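Side-chain contacts in probable oxidoreductase protein (Rhizobium etli, PDB 4FB5), which probably acts as a nucleotide-dependent oxidoreductase of the GFO/IDH/MocA family: residues G29-G34 / R87-D92; L150-I155 / L371-S376; D169-R174 / L305-G310; A255-R260 / H378-S383. All coordinates share one frame; numbering follows the deposited sequence.

Contact 1 of 4, residues G29-G34 / R87-D92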
loop_
_atom_site.group_PDB
_atom_site.type_symbol
_atom_site.label_atom_id
_atom_site.label_comp_id
_atom_site.label_asym_id
_atom_site.label_seq_id
_atom_site.Cartn_x
_atom_site.Cartn_y
_atom_site.Cartn_z
ATOM N N GLY A 29 9.514 -21.628 36.074
ATOM C CA GLY A 29 10.390 -20.670 36.700
ATOM C C GLY A 29 10.769 -19.640 35.674
ATOM O O GLY A 29 11.193 -20.011 34.577
ATOM N N LEU A 30 10.612 -18.356 35.994
ATOM C CA LEU A 30 11.045 -17.310 35.069
ATOM C C LEU A 30 12.182 -16.530 35.656
ATOM O O LEU A 30 12.103 -16.129 36.793
ATOM C CB LEU A 30 9.898 -16.347 34.804
ATOM C CG LEU A 30 9.804 -15.441 33.566
ATOM C CD1 LEU A 30 9.177 -14.132 33.973
ATOM C CD2 LEU A 30 11.124 -15.172 32.906
ATOM N N ILE A 31 13.227 -16.295 34.870
ATOM C CA ILE A 31 14.347 -15.377 35.233
ATOM C C ILE A 31 14.395 -14.188 34.276
ATOM O O ILE A 31 14.406 -14.382 33.063
ATOM C CB ILE A 31 15.701 -16.086 35.150
ATOM C CG1 ILE A 31 15.577 -17.515 35.660
ATOM C CG2 ILE A 31 16.739 -15.369 35.974
ATOM C CD1 ILE A 31 16.580 -18.462 35.036
ATOM N N GLY A 32 14.439 -12.974 34.823
ATOM C CA GLY A 32 14.347 -11.735 34.030
ATOM C C GLY A 32 12.909 -11.217 33.935
ATOM O O GLY A 32 11.962 -12.013 33.856
ATOM N N THR A 33 12.733 -9.894 33.963
ATOM C CA THR A 33 11.381 -9.280 33.995
ATOM C C THR A 33 11.246 -8.055 33.120
ATOM O O THR A 33 10.169 -7.437 33.090
ATOM C CB THR A 33 10.890 -8.885 35.436
ATOM O OG1 THR A 33 11.742 -7.867 36.012
ATOM C CG2 THR A 33 10.824 -10.109 36.347
ATOM N N GLY A 34 12.350 -7.702 32.446
ATOM C CA GLY A 34 12.340 -6.756 31.340
ATOM C C GLY A 34 11.361 -7.243 30.283
ATOM O O GLY A 34 10.681 -8.265 30.471
ATOM N N ARG A 87 20.081 -19.241 41.070
ATOM C CA ARG A 87 20.512 -20.608 41.331
ATOM C C ARG A 87 19.539 -21.298 42.291
ATOM O O ARG A 87 19.483 -22.521 42.343
ATOM C CB ARG A 87 21.947 -20.659 41.858
ATOM C CG ARG A 87 22.986 -20.271 40.834
ATOM C CD ARG A 87 24.242 -19.725 41.478
ATOM N NE ARG A 87 24.798 -18.629 40.687
ATOM C CZ ARG A 87 26.087 -18.292 40.643
ATOM N NH1 ARG A 87 26.996 -18.975 41.336
ATOM N NH2 ARG A 87 26.477 -17.266 39.899
ATOM N N ALA A 88 18.756 -20.497 43.016
ATOM C CA ALA A 88 17.719 -20.994 43.929
ATOM C C ALA A 88 16.445 -21.394 43.185
ATOM O O ALA A 88 15.871 -22.459 43.440
ATOM C CB ALA A 88 17.409 -19.956 44.996
ATOM N N LEU A 89 16.007 -20.530 42.270
ATOM C CA LEU A 89 14.925 -20.851 41.341
ATOM C C LEU A 89 15.212 -22.163 40.607
ATOM O O LEU A 89 14.364 -23.059 40.538
ATOM C CB LEU A 89 14.772 -19.717 40.330
ATOM C CG LEU A 89 13.572 -19.781 39.375
ATOM C CD1 LEU A 89 13.142 -18.386 38.951
ATOM C CD2 LEU A 89 13.845 -20.665 38.145
ATOM N N ILE A 90 16.425 -22.251 40.070
ATOM C CA ILE A 90 16.904 -23.413 39.345
ATOM C C ILE A 90 17.000 -24.627 40.237
ATOM O O ILE A 90 16.845 -25.758 39.775
ATOM C CB ILE A 90 18.266 -23.118 38.706
ATOM C CG1 ILE A 90 18.056 -22.692 37.251
ATOM C CG2 ILE A 90 19.218 -24.330 38.805
ATOM C CD1 ILE A 90 19.258 -22.015 36.599
ATOM N N ALA A 91 17.260 -24.390 41.515
ATOM C CA ALA A 91 17.268 -25.469 42.487
ATOM C C ALA A 91 15.847 -25.933 42.732
ATOM O O ALA A 91 15.590 -27.132 42.750
ATOM C CB ALA A 91 17.914 -25.018 43.795
ATOM N N ASP A 92 14.927 -24.982 42.894
ATOM C CA ASP A 92 13.577 -25.306 43.327
ATOM C C ASP A 92 13.060 -26.532 42.578
ATOM O O ASP A 92 13.031 -26.540 41.350
ATOM C CB ASP A 92 12.639 -24.119 43.143
ATOM C CG ASP A 92 11.247 -24.361 43.722
ATOM O OD1 ASP A 92 10.768 -25.515 43.776
ATOM O OD2 ASP A 92 10.608 -23.369 44.122
#
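L89 reaches from helix 87-91 onto strand 29-31 and touches three consecutive residues, G29, L30 and I31. The strand and helix segments run nearly antiparallel, at 163°, with 8.9 Å between their axes at closest approach. L89 sets its CG anti to its own backbone N (chi1 -173°), which sends both methyls at the strand. CD2 rests on the bare backbone of G29, 3.7 Å from G29 CA, since no side chain stands between them. CD1 lies over the next residue, 3.3 Å from L30 O; this is van der Waals packing. CD1 also approaches I31 CG1 at 4.2 Å, the one meeting of two apolar side chains here. I31 swings CG1 beside its backbone N, and the two side chains cross at a slant.

The setting is the Rossmann fold that probably binds the nucleotide. Strand 27-31 lies between strands 58-63 and 97-100 of the parallel sheet. It runs into a glycine-rich turn with G32 and G34, consistent with the GxGxxG dinucleotide-binding signature. G34 is the N-cap of the helix that follows.

Next in sequence, I90 turns mainly to helix 107-116, where it packs on A113 and A114. Further on, D92 N is bonded to A88 O at 2.7 Å. The D92 carboxylate is held by OD1 accepting from E94 N and by OD2 hydrogen-bonded to H61 ND1, which links this segment to strand 58-63.

Contact 2 of 4, residues L150-I155 / L371-S376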
loop_
_atom_site.group_PDB
_atom_site.type_symbol
_atom_site.label_atom_id
_atom_site.label_comp_id
_atom_site.label_asym_id
_atom_site.label_seq_id
_atom_site.Cartn_x
_atom_site.Cartn_y
_atom_site.Cartn_z
ATOM N N LEU A 150 14.757 -21.987 21.758
ATOM C CA LEU A 150 15.097 -20.591 21.662
ATOM C C LEU A 150 13.910 -19.783 21.195
ATOM O O LEU A 150 13.016 -20.323 20.546
ATOM C CB LEU A 150 16.245 -20.434 20.709
ATOM C CG LEU A 150 17.483 -21.017 21.330
ATOM C CD1 LEU A 150 18.441 -21.409 20.269
ATOM C CD2 LEU A 150 18.060 -19.994 22.248
ATOM N N GLY A 151 13.905 -18.493 21.533
ATOM C CA GLY A 151 12.805 -17.600 21.211
ATOM C C GLY A 151 13.017 -16.958 19.860
ATOM O O GLY A 151 13.300 -15.748 19.738
ATOM N N TYR A 152 12.890 -17.773 18.828
ATOM C CA TYR A 152 12.854 -17.251 17.496
ATOM C C TYR A 152 11.379 -17.183 17.121
ATOM O O TYR A 152 10.904 -18.025 16.360
ATOM C CB TYR A 152 13.644 -18.154 16.535
ATOM C CG TYR A 152 15.135 -17.998 16.657
ATOM C CD1 TYR A 152 15.757 -16.825 16.252
ATOM C CD2 TYR A 152 15.940 -19.024 17.190
ATOM C CE1 TYR A 152 17.143 -16.669 16.370
ATOM C CE2 TYR A 152 17.314 -18.869 17.331
ATOM C CZ TYR A 152 17.908 -17.679 16.911
ATOM O OH TYR A 152 19.269 -17.478 17.001
ATOM N N ASN A 153 10.657 -16.189 17.629
ATOM C CA ASN A 153 9.184 -16.191 17.510
ATOM C C ASN A 153 8.594 -15.872 16.139
ATOM O O ASN A 153 7.526 -16.335 15.815
ATOM C CB ASN A 153 8.573 -15.269 18.536
ATOM C CG ASN A 153 9.350 -14.014 18.676
ATOM O OD1 ASN A 153 10.044 -13.831 19.676
ATOM N ND2 ASN A 153 9.329 -13.170 17.647
ATOM N N TYR A 154 9.281 -15.077 15.335
ATOM C CA TYR A 154 8.780 -14.758 14.004
ATOM C C TYR A 154 8.297 -16.002 13.245
ATOM O O TYR A 154 7.211 -15.966 12.649
ATOM C CB TYR A 154 9.805 -13.929 13.239
ATOM C CG TYR A 154 9.966 -12.630 13.947
ATOM C CD1 TYR A 154 8.886 -11.756 14.077
ATOM C CD2 TYR A 154 11.147 -12.275 14.522
ATOM C CE1 TYR A 154 9.001 -10.578 14.729
ATOM C CE2 TYR A 154 11.270 -11.080 15.208
ATOM C CZ TYR A 154 10.195 -10.238 15.302
ATOM O OH TYR A 154 10.308 -9.041 15.976
ATOM N N ILE A 155 9.098 -17.074 13.321
ATOM C CA ILE A 155 8.777 -18.463 12.883
ATOM C C ILE A 155 7.366 -18.936 13.168
ATOM O O ILE A 155 6.828 -19.712 12.402
ATOM C CB ILE A 155 9.723 -19.494 13.575
ATOM C CG1 ILE A 155 11.161 -19.295 13.158
ATOM C CG2 ILE A 155 9.412 -20.882 13.241
ATOM C CD1 ILE A 155 11.335 -18.686 11.772
ATOM N N LEU A 371 22.500 -23.387 17.356
ATOM C CA LEU A 371 23.958 -23.354 17.322
ATOM C C LEU A 371 24.401 -23.324 15.889
ATOM O O LEU A 371 25.353 -22.627 15.481
ATOM C CB LEU A 371 24.578 -24.592 17.994
ATOM C CG LEU A 371 26.118 -24.555 17.814
ATOM C CD1 LEU A 371 26.840 -23.631 18.812
ATOM C CD2 LEU A 371 26.741 -25.931 17.788
ATOM N N ARG A 372 23.707 -24.126 15.106
ATOM C CA ARG A 372 24.047 -24.149 13.694
ATOM C C ARG A 372 23.814 -22.737 13.077
ATOM O O ARG A 372 24.649 -22.263 12.313
ATOM C CB ARG A 372 23.378 -25.354 12.965
ATOM C CG ARG A 372 23.656 -25.454 11.458
ATOM C CD ARG A 372 25.085 -25.417 11.094
ATOM N NE ARG A 372 25.266 -25.534 9.648
ATOM C CZ ARG A 372 25.424 -24.507 8.799
ATOM N NH1 ARG A 372 25.412 -23.231 9.217
ATOM N NH2 ARG A 372 25.612 -24.758 7.511
ATOM N N ILE A 373 22.711 -22.088 13.457
ATOM C CA ILE A 373 22.421 -20.715 13.043
ATOM C C ILE A 373 23.522 -19.739 13.489
ATOM O O ILE A 373 24.043 -18.925 12.666
ATOM C CB ILE A 373 21.038 -20.244 13.519
ATOM C CG1 ILE A 373 19.974 -20.692 12.504
ATOM C CG2 ILE A 373 21.014 -18.729 13.657
ATOM C CD1 ILE A 373 18.565 -20.874 13.070
ATOM N N GLU A 374 23.930 -19.857 14.751
ATOM C CA GLU A 374 25.000 -19.015 15.199
ATOM C C GLU A 374 26.298 -19.320 14.520
ATOM O O GLU A 374 27.097 -18.402 14.251
ATOM C CB GLU A 374 25.115 -19.039 16.695
ATOM C CG GLU A 374 23.865 -18.368 17.292
ATOM C CD GLU A 374 23.924 -18.217 18.778
ATOM O OE1 GLU A 374 25.038 -17.913 19.251
ATOM O OE2 GLU A 374 22.860 -18.398 19.449
ATOM N N LYS A 375 26.519 -20.574 14.170
ATOM C CA LYS A 375 27.673 -20.863 13.315
ATOM C C LYS A 375 27.684 -19.953 12.069
ATOM O O LYS A 375 28.704 -19.296 11.764
ATOM C CB LYS A 375 27.698 -22.339 12.904
ATOM C CG LYS A 375 29.075 -22.800 12.483
ATOM C CD LYS A 375 29.155 -24.276 12.312
ATOM C CE LYS A 375 30.490 -24.562 11.620
ATOM N NZ LYS A 375 30.315 -25.561 10.511
ATOM N N SER A 376 26.544 -19.869 11.372
ATOM C CA SER A 376 26.458 -18.955 10.199
ATOM C C SER A 376 26.735 -17.481 10.533
ATOM O O SER A 376 27.360 -16.792 9.761
ATOM C CB SER A 376 25.134 -19.125 9.483
ATOM O OG SER A 376 24.649 -20.467 9.631
#
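Y152 and I373 meet where the Rossmann domain joins the rest of the chain. Segment 150-155 leaves strand 148-150, an outer strand of the parallel sheet. Segment 371-376 belongs to the long helix 367-385.

The contact across the segments is light: a hydroxyl against a methyl. The bond from CA to CB of Y152 points toward the helix, and its OH stops 4.0 Å from I373 CG2. The two side chains pass each other in opposite directions. With chi1 at -85° the CG1 branch of I373 lies beside the backbone N and CG2 falls anti to it; CG2 does the touching. V212 and S216 of helix 206-221 also pack on Y152.

The polar contacts lie around this pair. E374 brings OE2 to 4.4 Å from Y152 OH, too long for a bond. The main partner of OE2 is the backbone N of M127. P126, just before it, ends the Glu-Lys-Pro sequence characteristic of this family, so E374 links the helix to that loop. On the other segment, N153 ND2 sits 3.6 Å above the Y154 ring plane, over its centre. N153 OD1 accepts from K346 NZ.

Within the helix, K375 N binds L371 O at 2.7 Å. R372 O takes two donors from one residue: S376 N at 3.2 Å and S376 OG, also at 3.2 Å, arriving from opposite faces of the carbonyl plane.

Contact 3 of 4, residues D169-R174 / L305-G310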
loop_
_atom_site.group_PDB
_atom_site.type_symbol
_atom_site.label_atom_id
_atom_site.label_comp_id
_atom_site.label_asym_id
_atom_site.label_seq_id
_atom_site.Cartn_x
_atom_site.Cartn_y
_atom_site.Cartn_z
ATOM N N ASP A 169 4.534 -27.319 -1.018
ATOM C CA ASP A 169 3.618 -27.980 -1.899
ATOM C C ASP A 169 3.863 -27.604 -3.349
ATOM O O ASP A 169 2.969 -27.695 -4.208
ATOM C CB ASP A 169 2.185 -27.632 -1.507
ATOM C CG ASP A 169 1.759 -28.263 -0.188
ATOM O OD1 ASP A 169 2.660 -28.745 0.569
ATOM O OD2 ASP A 169 0.520 -28.251 0.093
ATOM N N GLY A 170 5.080 -27.166 -3.627
ATOM C CA GLY A 170 5.381 -26.666 -4.966
ATOM C C GLY A 170 4.467 -25.577 -5.516
ATOM O O GLY A 170 4.404 -25.420 -6.716
ATOM N N VAL A 171 3.799 -24.785 -4.682
ATOM C CA VAL A 171 2.892 -23.777 -5.239
ATOM C C VAL A 171 3.612 -22.723 -6.086
ATOM O O VAL A 171 3.064 -22.290 -7.082
ATOM C CB VAL A 171 1.999 -23.071 -4.174
ATOM C CG1 VAL A 171 1.194 -21.921 -4.826
ATOM C CG2 VAL A 171 1.058 -24.101 -3.486
ATOM N N ILE A 172 4.819 -22.309 -5.705
ATOM C CA ILE A 172 5.578 -21.420 -6.587
ATOM C C ILE A 172 6.734 -22.094 -7.382
ATOM O O ILE A 172 7.587 -21.412 -8.025
ATOM C CB ILE A 172 6.035 -20.135 -5.856
ATOM C CG1 ILE A 172 6.888 -20.479 -4.646
ATOM C CG2 ILE A 172 4.807 -19.312 -5.402
ATOM C CD1 ILE A 172 7.652 -19.319 -4.102
ATOM N N GLY A 173 6.731 -23.435 -7.403
ATOM C CA GLY A 173 7.744 -24.161 -8.180
ATOM C C GLY A 173 9.006 -24.279 -7.344
ATOM O O GLY A 173 8.948 -24.332 -6.099
ATOM N N ARG A 174 10.146 -24.335 -8.021
ATOM C CA ARG A 174 11.437 -24.473 -7.331
ATOM C C ARG A 174 11.923 -23.051 -7.069
ATOM O O ARG A 174 11.982 -22.237 -8.008
ATOM C CB ARG A 174 12.469 -25.260 -8.187
ATOM C CG ARG A 174 13.966 -25.194 -7.696
ATOM C CD ARG A 174 14.957 -26.233 -8.369
ATOM N NE ARG A 174 14.237 -27.442 -8.802
ATOM C CZ ARG A 174 14.135 -28.591 -8.110
ATOM N NH1 ARG A 174 14.757 -28.738 -6.934
ATOM N NH2 ARG A 174 13.424 -29.613 -8.610
ATOM N N LEU A 305 0.959 -13.250 -2.682
ATOM C CA LEU A 305 1.316 -14.460 -3.422
ATOM C C LEU A 305 1.022 -14.324 -4.901
ATOM O O LEU A 305 -0.098 -14.005 -5.274
ATOM C CB LEU A 305 0.521 -15.663 -2.875
ATOM C CG LEU A 305 0.511 -16.925 -3.753
ATOM C CD1 LEU A 305 1.797 -17.624 -3.626
ATOM C CD2 LEU A 305 -0.588 -17.887 -3.380
ATOM N N TYR A 306 2.027 -14.561 -5.737
ATOM C CA TYR A 306 1.859 -14.456 -7.201
ATOM C C TYR A 306 1.979 -15.794 -7.880
ATOM O O TYR A 306 3.006 -16.467 -7.716
ATOM C CB TYR A 306 2.922 -13.576 -7.829
ATOM C CG TYR A 306 2.737 -13.415 -9.313
ATOM C CD1 TYR A 306 2.196 -12.244 -9.829
ATOM C CD2 TYR A 306 3.049 -14.460 -10.210
ATOM C CE1 TYR A 306 2.020 -12.062 -11.185
ATOM C CE2 TYR A 306 2.895 -14.312 -11.569
ATOM C CZ TYR A 306 2.381 -13.103 -12.059
ATOM O OH TYR A 306 2.217 -12.926 -13.394
ATOM N N GLN A 307 0.970 -16.147 -8.680
ATOM C CA GLN A 307 0.969 -17.414 -9.366
ATOM C C GLN A 307 0.941 -17.311 -10.848
ATOM O O GLN A 307 -0.017 -16.867 -11.384
ATOM C CB GLN A 307 -0.218 -18.181 -8.954
ATOM C CG GLN A 307 0.035 -18.891 -7.695
ATOM C CD GLN A 307 -1.194 -19.631 -7.245
ATOM O OE1 GLN A 307 -2.074 -19.054 -6.624
ATOM N NE2 GLN A 307 -1.268 -20.914 -7.568
ATOM N N ALA A 308 1.988 -17.774 -11.514
ATOM C CA ALA A 308 2.048 -17.806 -12.954
ATOM C C ALA A 308 1.078 -18.883 -13.427
ATOM O O ALA A 308 1.486 -19.979 -13.799
ATOM C CB ALA A 308 3.470 -18.138 -13.386
ATOM N N GLU A 309 -0.207 -18.579 -13.407
ATOM C CA GLU A 309 -1.234 -19.613 -13.450
ATOM C C GLU A 309 -2.511 -18.890 -13.779
ATOM O O GLU A 309 -3.074 -18.183 -12.915
ATOM C CB GLU A 309 -1.418 -20.254 -12.049
ATOM C CG GLU A 309 -1.592 -21.799 -12.017
ATOM C CD GLU A 309 -2.790 -22.270 -11.158
ATOM O OE1 GLU A 309 -2.681 -22.345 -9.911
ATOM O OE2 GLU A 309 -3.860 -22.587 -11.750
ATOM N N GLY A 310 -2.966 -19.022 -15.014
ATOM C CA GLY A 310 -4.231 -18.416 -15.386
ATOM C C GLY A 310 -4.088 -17.392 -16.480
ATOM O O GLY A 310 -3.010 -17.238 -17.051
#
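V171 carries CG1 anti to its backbone N (chi1 174°), and this branch meets the amide of Q307. In I172 the longer branch, CG1, sits between the backbone N and carbonyl carbon (chi1 58°). CG2 is thereby placed beside the N, where it reaches L305. V171 CG1 lies 3.8 Å from Q307 NE2 and 4.1 Å from Q307 CD, so the methyl packs against the nitrogen side of the amide. Q307 comes to it with its chain extended beyond CG.

I172 CG2 touches L305 CD1 at 3.9 Å, the two side chains meeting at a slant. The same methyl is 4.1 Å from Y306 O. I293 of strand 291-296 packs on both I172 and L305.

Segment 169-174 joins helix 158-168 to strand 175-183. The helix ends in a Schellman motif, with G170 as its C-prime residue at positive phi. A type I turn from G170 to G173 follows at once, closed by G173 N to G170 O at 3.1 Å. It presents V171 and I172 to strand 305-307 of the large mixed sheet. The Y306 OH is hydrogen-bonded to Q315 and to K279 of the third subunit.

Contact 4 of 4, residues A255-R260 / H378-S383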
loop_
_atom_site.group_PDB
_atom_site.type_symbol
_atom_site.label_atom_id
_atom_site.label_comp_id
_atom_site.label_asym_id
_atom_site.label_seq_id
_atom_site.Cartn_x
_atom_site.Cartn_y
_atom_site.Cartn_z
ATOM N N ALA A 255 24.666 -4.917 8.135
ATOM C CA ALA A 255 25.292 -6.051 7.492
ATOM C C ALA A 255 24.479 -6.501 6.281
ATOM O O ALA A 255 23.255 -6.644 6.308
ATOM C CB ALA A 255 25.449 -7.192 8.465
ATOM N N ASN A 256 25.203 -6.729 5.206
ATOM C CA ASN A 256 24.622 -7.145 3.960
ATOM C C ASN A 256 25.373 -8.399 3.581
ATOM O O ASN A 256 26.592 -8.443 3.615
ATOM C CB ASN A 256 24.812 -6.011 2.987
ATOM C CG ASN A 256 24.206 -4.718 3.498
ATOM O OD1 ASN A 256 23.070 -4.673 3.944
ATOM N ND2 ASN A 256 24.943 -3.665 3.402
ATOM N N VAL A 257 24.651 -9.455 3.295
ATOM C CA VAL A 257 25.276 -10.735 3.145
ATOM C C VAL A 257 24.701 -11.358 1.904
ATOM O O VAL A 257 23.479 -11.426 1.766
ATOM C CB VAL A 257 24.921 -11.613 4.334
ATOM C CG1 VAL A 257 25.641 -12.958 4.268
ATOM C CG2 VAL A 257 25.217 -10.886 5.640
ATOM N N LEU A 258 25.568 -11.782 0.990
ATOM C CA LEU A 258 25.185 -12.648 -0.098
ATOM C C LEU A 258 25.288 -14.062 0.424
ATOM O O LEU A 258 26.175 -14.355 1.215
ATOM C CB LEU A 258 26.182 -12.450 -1.182
ATOM C CG LEU A 258 25.787 -11.455 -2.245
ATOM C CD1 LEU A 258 24.902 -10.400 -1.724
ATOM C CD2 LEU A 258 27.000 -10.876 -2.937
HETATM N N MSE A 259 24.401 -14.958 0.037
HETATM C CA MSE A 259 24.529 -16.311 0.560
HETATM C C MSE A 259 24.119 -17.403 -0.421
HETATM O O MSE A 259 23.742 -17.136 -1.551
HETATM C CB MSE A 259 23.749 -16.499 1.856
HETATM C CG MSE A 259 23.518 -15.240 2.637
HETATM SE SE MSE A 259 22.418 -15.491 4.273
HETATM C CE MSE A 259 20.626 -15.464 3.478
ATOM N N ARG A 260 24.232 -18.640 0.052
ATOM C CA ARG A 260 23.735 -19.819 -0.626
ATOM C C ARG A 260 23.161 -20.700 0.457
ATOM O O ARG A 260 23.819 -20.978 1.436
ATOM C CB ARG A 260 24.873 -20.543 -1.337
ATOM C CG ARG A 260 25.431 -19.779 -2.515
ATOM C CD ARG A 260 24.572 -20.027 -3.720
ATOM N NE ARG A 260 24.874 -19.166 -4.850
ATOM C CZ ARG A 260 24.199 -19.204 -5.994
ATOM N NH1 ARG A 260 23.180 -20.055 -6.141
ATOM N NH2 ARG A 260 24.541 -18.395 -6.985
ATOM N N HIS A 378 28.819 -16.363 12.898
ATOM C CA HIS A 378 30.277 -16.177 13.137
ATOM C C HIS A 378 31.002 -16.137 11.798
ATOM O O HIS A 378 31.916 -15.313 11.566
ATOM C CB HIS A 378 30.827 -17.221 14.109
ATOM C CG HIS A 378 30.278 -17.110 15.511
ATOM N ND1 HIS A 378 30.580 -16.058 16.353
ATOM C CD2 HIS A 378 29.469 -17.939 16.229
ATOM C CE1 HIS A 378 29.954 -16.222 17.512
ATOM N NE2 HIS A 378 29.267 -17.357 17.464
ATOM N N ALA A 379 30.526 -16.983 10.890
ATOM C CA ALA A 379 31.020 -17.024 9.500
ATOM C C ALA A 379 30.850 -15.717 8.770
ATOM O O ALA A 379 31.756 -15.255 8.071
ATOM C CB ALA A 379 30.312 -18.096 8.756
HETATM N N MSE A 380 29.696 -15.091 8.963
HETATM C CA MSE A 380 29.460 -13.787 8.356
HETATM C C MSE A 380 30.438 -12.729 8.846
HETATM O O MSE A 380 30.974 -11.984 8.049
HETATM C CB MSE A 380 28.014 -13.366 8.535
HETATM C CG MSE A 380 27.048 -14.277 7.794
HETATM SE SE MSE A 380 25.150 -14.153 8.390
HETATM C CE MSE A 380 24.441 -15.820 7.607
ATOM N N ALA A 381 30.692 -12.675 10.146
ATOM C CA ALA A 381 31.651 -11.713 10.648
ATOM C C ALA A 381 33.065 -11.997 10.077
ATOM O O ALA A 381 33.790 -11.093 9.542
ATOM C CB ALA A 381 31.664 -11.742 12.121
ATOM N N GLN A 382 33.446 -13.265 10.148
ATOM C CA GLN A 382 34.747 -13.635 9.675
ATOM C C GLN A 382 34.762 -13.217 8.228
ATOM O O GLN A 382 35.671 -12.493 7.747
ATOM C CB GLN A 382 34.956 -15.141 9.816
ATOM C CG GLN A 382 36.299 -15.553 9.289
ATOM C CD GLN A 382 36.598 -17.058 9.423
ATOM O OE1 GLN A 382 35.690 -17.905 9.503
ATOM N NE2 GLN A 382 37.903 -17.389 9.385
ATOM N N SER A 383 33.707 -13.628 7.541
ATOM C CA SER A 383 33.578 -13.304 6.170
ATOM C C SER A 383 33.934 -11.865 5.856
ATOM O O SER A 383 34.374 -11.589 4.738
ATOM C CB SER A 383 32.171 -13.634 5.732
ATOM O OG SER A 383 31.947 -13.146 4.436
#
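M380 extends from its helix across V257, overlapping it at about a right angle. The contact there is V257 CG1 to M380 CG, 4.0 Å. V257 turns CG1 anti to its backbone N (chi1 -176°), and that methyl meets the first part of the M380 chain. M380 is a selenomethionine in this crystal, as is M259. Its chain is extended beyond CG, which carries the end of the side chain on to M259, two residues along the strand. There M380 CE comes to 3.9 Å from M259 SE. M259 bends at chi3 (-82°), and the two chains cross at a slant. The contact between the segments is wholly apolar and buried.

The fold here is a helix laid on one face of a sheet. Helix 367-385 packs on the large mixed sheet of the C-terminal domain, in which strand 254-261 runs between strands 225-233 and 266-272. Helix 206-221 lies on the same side: L207 and L215 touch M380, and L218 touches M259.

Polar groups pin the helix to strand 225-233, with M380 O hydrogen-bonded to T230 OG1 and S383 OG to T230 N. Within the helix, Q382 N binds H378 O at 2.9 Å.

Residues alternating with V257 and M259 reach the third subunit, where L258 packs on L258 of that subunit and R260 NH2 forms a salt bridge with D231 OD1 of that subunit.

From the N terminus, contact 1 closes first and stays within the Rossmann domain, joining strand 27-31 to helix 86-91. Contact 2 opens only after it, at the end of strand 148-150. It closes at helix 367-385, so its loop spans much of the C-terminal domain. Contact 3 nests inside that loop and joins the turn after helix 158-168 to strand 302-307. Contact 4 opens at strand 254-261 and closes beyond contact 2, crossing both contacts 2 and 3. Helix 367-385 serves contacts 2 and 4, whose centres are about 15 Å apart, and so ties the Rossmann domain to the mixed sheet. Contacts 3 and 4 share that sheet, and both touch the third subunit.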